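Putative major capsid protein (Cafeteriavirus-dependent mavirus, PDB 6G44) forms, as a double jelly-roll major capsid protein, trimers that probably build the icosahedral shell of this virophage. Local coordinates at residues 36-40 against 270-274. Sequence-based numbering, arbitrary orientation.
Sequences GIPYS and VQNWV
Ile-37 lays its CG2 methyl over one face of the Trp-273 indole, 3.5 Å from the centroid of the six-membered ring and almost straight above it. A chi1 of -62° sets CG1 beside the backbone N and leaves CG2 anti to it, which brings the methyl over the ring. The same methyl also touches the amide of Gln-271. Pro-38 covers the same indole face further in, with CD 3.7 Å from the centroid of the five-membered ring. Both contacts are CH-pi, and the two residues together span both rings. Trp-273 NE1 is hydrogen-bonded to Tyr-21 OH of the third subunit, and that tyrosine also packs on Ile-37. This is loop-to-strand packing in a double jelly-roll capsid protein: the loop between strands 29-34 and 43-45 lies on the end of strand 258-273, where subunits of the trimer meet. Pro-38 O accepts a bent hydrogen bond from Gln-271 NE2 (3.1 Å, 141° at the hydrogen). The donor sits above the carbonyl plane. Tyr-39 turns one ring face to Gln-271 NE2, which is 3.6 Å from CE1; ring and amide planes are 55° apart. Phe-370 of the second subunit also packs on Tyr-39. A water 2.7 Å from Ser-40 O is placed to donate there and to Pro-38 O, probably sharing its protons among several acceptors. It accepts from Asn-272 N at 3.2 Å, linking loop and strand backbones.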
ATOM      1  N   GLY C  36     -20.876 -17.796   9.163  1.00 16.66           N
ATOM      2  CA  GLY C  36     -20.469 -16.389   9.170  1.00 16.95           C
ATOM      3  C   GLY C  36     -21.527 -15.517   9.780  1.00 17.56           C
ATOM      4  O   GLY C  36     -22.629 -15.969  10.050  1.00 20.01           O
ATOM      5  N   ILE C  37     -21.173 -14.265  10.003  1.00 15.48           N
ATOM      6  CA  ILE C  37     -22.103 -13.301  10.589  1.00 15.29           C
ATOM      7  C   ILE C  37     -22.999 -12.804   9.469  1.00 15.25           C
ATOM      8  O   ILE C  37     -22.502 -12.284   8.481  1.00 15.66           O
ATOM      9  CB  ILE C  37     -21.346 -12.163  11.253  1.00 15.37           C
ATOM     10  CG1 ILE C  37     -20.497 -12.733  12.403  1.00 16.42           C
ATOM     11  CG2 ILE C  37     -22.335 -11.097  11.748  1.00 15.21           C
ATOM     12  CD1 ILE C  37     -19.721 -11.703  13.212  1.00 17.68           C
ATOM     13  N   PRO C  38     -24.317 -12.988   9.582  1.00 14.29           N
ATOM     14  CA  PRO C  38     -25.187 -12.637   8.471  1.00 14.32           C
ATOM     15  C   PRO C  38     -25.486 -11.146   8.300  1.00 13.30           C
ATOM     16  O   PRO C  38     -25.250 -10.327   9.213  1.00 13.42           O
ATOM     17  CB  PRO C  38     -26.485 -13.380   8.773  1.00 15.86           C
ATOM     18  CG  PRO C  38     -26.419 -13.810  10.175  1.00 16.75           C
ATOM     19  CD  PRO C  38     -25.051 -13.630  10.696  1.00 14.73           C
ATOM     20  N   TYR C  39     -26.020 -10.831   7.133  1.00 12.99           N
ATOM     21  CA  TYR C  39     -26.484  -9.508   6.773  1.00 13.95           C
ATOM     22  C   TYR C  39     -28.013  -9.415   6.698  1.00 14.98           C
ATOM     23  O   TYR C  39     -28.537  -8.365   6.369  1.00 14.81           O
ATOM     24  CB  TYR C  39     -25.845  -9.080   5.445  1.00 14.38           C
ATOM     25  CG  TYR C  39     -24.490  -8.434   5.605  1.00 14.62           C
ATOM     26  CD1 TYR C  39     -23.341  -9.170   5.907  1.00 15.62           C
ATOM     27  CD2 TYR C  39     -24.367  -7.074   5.443  1.00 15.92           C
ATOM     28  CE1 TYR C  39     -22.104  -8.520   6.045  1.00 16.85           C
ATOM     29  CE2 TYR C  39     -23.166  -6.437   5.565  1.00 17.69           C
ATOM     30  CZ  TYR C  39     -22.056  -7.146   5.884  1.00 17.84           C
ATOM     31  OH  TYR C  39     -20.908  -6.364   5.987  1.00 24.20           O
ATOM     32  N   SER C  40     -28.690 -10.508   7.018  1.00 14.94           N
ATOM     33  CA  SER C  40     -30.122 -10.527   7.263  1.00 16.65           C
ATOM     34  C   SER C  40     -30.387  -9.966   8.679  1.00 16.75           C
ATOM     35  O   SER C  40     -29.524  -9.977   9.544  1.00 17.21           O
ATOM     36  CB  SER C  40     -30.602 -11.979   7.146  1.00 15.83           C
ATOM     37  OG  SER C  40     -29.900 -12.803   8.029  1.00 17.02           O
ATOM     38  N   VAL C 270     -26.646  -1.734  13.030  1.00 10.77           N
ATOM     39  CA  VAL C 270     -25.860  -2.825  13.574  1.00 11.35           C
ATOM     40  C   VAL C 270     -26.472  -4.171  13.214  1.00 11.75           C
ATOM     41  O   VAL C 270     -27.700  -4.316  13.180  1.00 12.00           O
ATOM     42  CB  VAL C 270     -25.697  -2.685  15.122  1.00 11.52           C
ATOM     43  CG1 VAL C 270     -27.042  -2.874  15.856  1.00 11.89           C
ATOM     44  CG2 VAL C 270     -24.600  -3.567  15.678  1.00 11.98           C
ATOM     45  N   GLN C 271     -25.623  -5.162  12.958  1.00 11.44           N
ATOM     46  CA  GLN C 271     -26.088  -6.510  12.747  1.00 11.68           C
ATOM     47  C   GLN C 271     -26.674  -7.116  14.023  1.00 11.54           C
ATOM     48  O   GLN C 271     -26.266  -6.814  15.130  1.00 11.11           O
ATOM     49  CB  GLN C 271     -24.920  -7.367  12.229  1.00 11.95           C
ATOM     50  CG  GLN C 271     -24.506  -7.042  10.789  1.00 12.23           C
ATOM     51  CD  GLN C 271     -23.094  -7.454  10.493  1.00 12.55           C
ATOM     52  OE1 GLN C 271     -22.167  -6.960  11.124  1.00 13.55           O
ATOM     53  NE2 GLN C 271     -22.907  -8.379   9.518  1.00 12.64           N
ATOM     54  N   ASN C 272     -27.646  -7.999  13.831  1.00 12.45           N
ATOM     55  CA  ASN C 272     -28.269  -8.719  14.929  1.00 12.47           C
ATOM     56  C   ASN C 272     -28.690 -10.088  14.407  1.00 12.25           C
ATOM     57  O   ASN C 272     -29.270 -10.169  13.343  1.00 13.80           O
ATOM     58  CB  ASN C 272     -29.482  -7.962  15.474  1.00 12.95           C
ATOM     59  CG  ASN C 272     -30.138  -8.699  16.630  1.00 13.78           C
ATOM     60  OD1 ASN C 272     -31.158  -9.375  16.446  1.00 19.30           O
ATOM     61  ND2 ASN C 272     -29.558  -8.631  17.791  1.00 13.10           N
ATOM     62  N   TRP C 273     -28.360 -11.145  15.148  1.00 11.93           N
ATOM     63  CA  TRP C 273     -28.604 -12.498  14.633  1.00 12.55           C
ATOM     64  C   TRP C 273     -28.585 -13.517  15.738  1.00 12.21           C
ATOM     65  O   TRP C 273     -28.092 -13.270  16.837  1.00 11.83           O
ATOM     66  CB  TRP C 273     -27.590 -12.849  13.510  1.00 12.11           C
ATOM     67  CG  TRP C 273     -26.202 -13.084  13.996  1.00 11.95           C
ATOM     68  CD1 TRP C 273     -25.611 -14.299  14.177  1.00 11.95           C
ATOM     69  CD2 TRP C 273     -25.217 -12.101  14.371  1.00 12.01           C
ATOM     70  NE1 TRP C 273     -24.324 -14.139  14.632  1.00 12.35           N
ATOM     71  CE2 TRP C 273     -24.062 -12.801  14.779  1.00 11.70           C
ATOM     72  CE3 TRP C 273     -25.191 -10.696  14.387  1.00 11.75           C
ATOM     73  CZ2 TRP C 273     -22.898 -12.147  15.206  1.00 12.04           C
ATOM     74  CZ3 TRP C 273     -24.024 -10.051  14.821  1.00 11.84           C
ATOM     75  CH2 TRP C 273     -22.915 -10.775  15.237  1.00 11.93           C
ATOM     76  N   VAL C 274     -29.132 -14.701  15.413  1.00 13.43           N
ATOM     77  CA  VAL C 274     -29.137 -15.824  16.313  1.00 14.69           C
ATOM     78  C   VAL C 274     -27.871 -16.625  16.084  1.00 14.69           C
ATOM     79  O   VAL C 274     -27.500 -16.910  14.931  1.00 14.72           O
ATOM     80  CB  VAL C 274     -30.387 -16.686  16.047  1.00 15.38           C
ATOM     81  CG1 VAL C 274     -30.350 -17.967  16.864  1.00 15.49           C
ATOM     82  CG2 VAL C 274     -31.661 -15.891  16.326  1.00 16.57           C
TER
HETATM   83  O   HOH W   1     -27.365  -8.839  10.750  1.00 17.99           O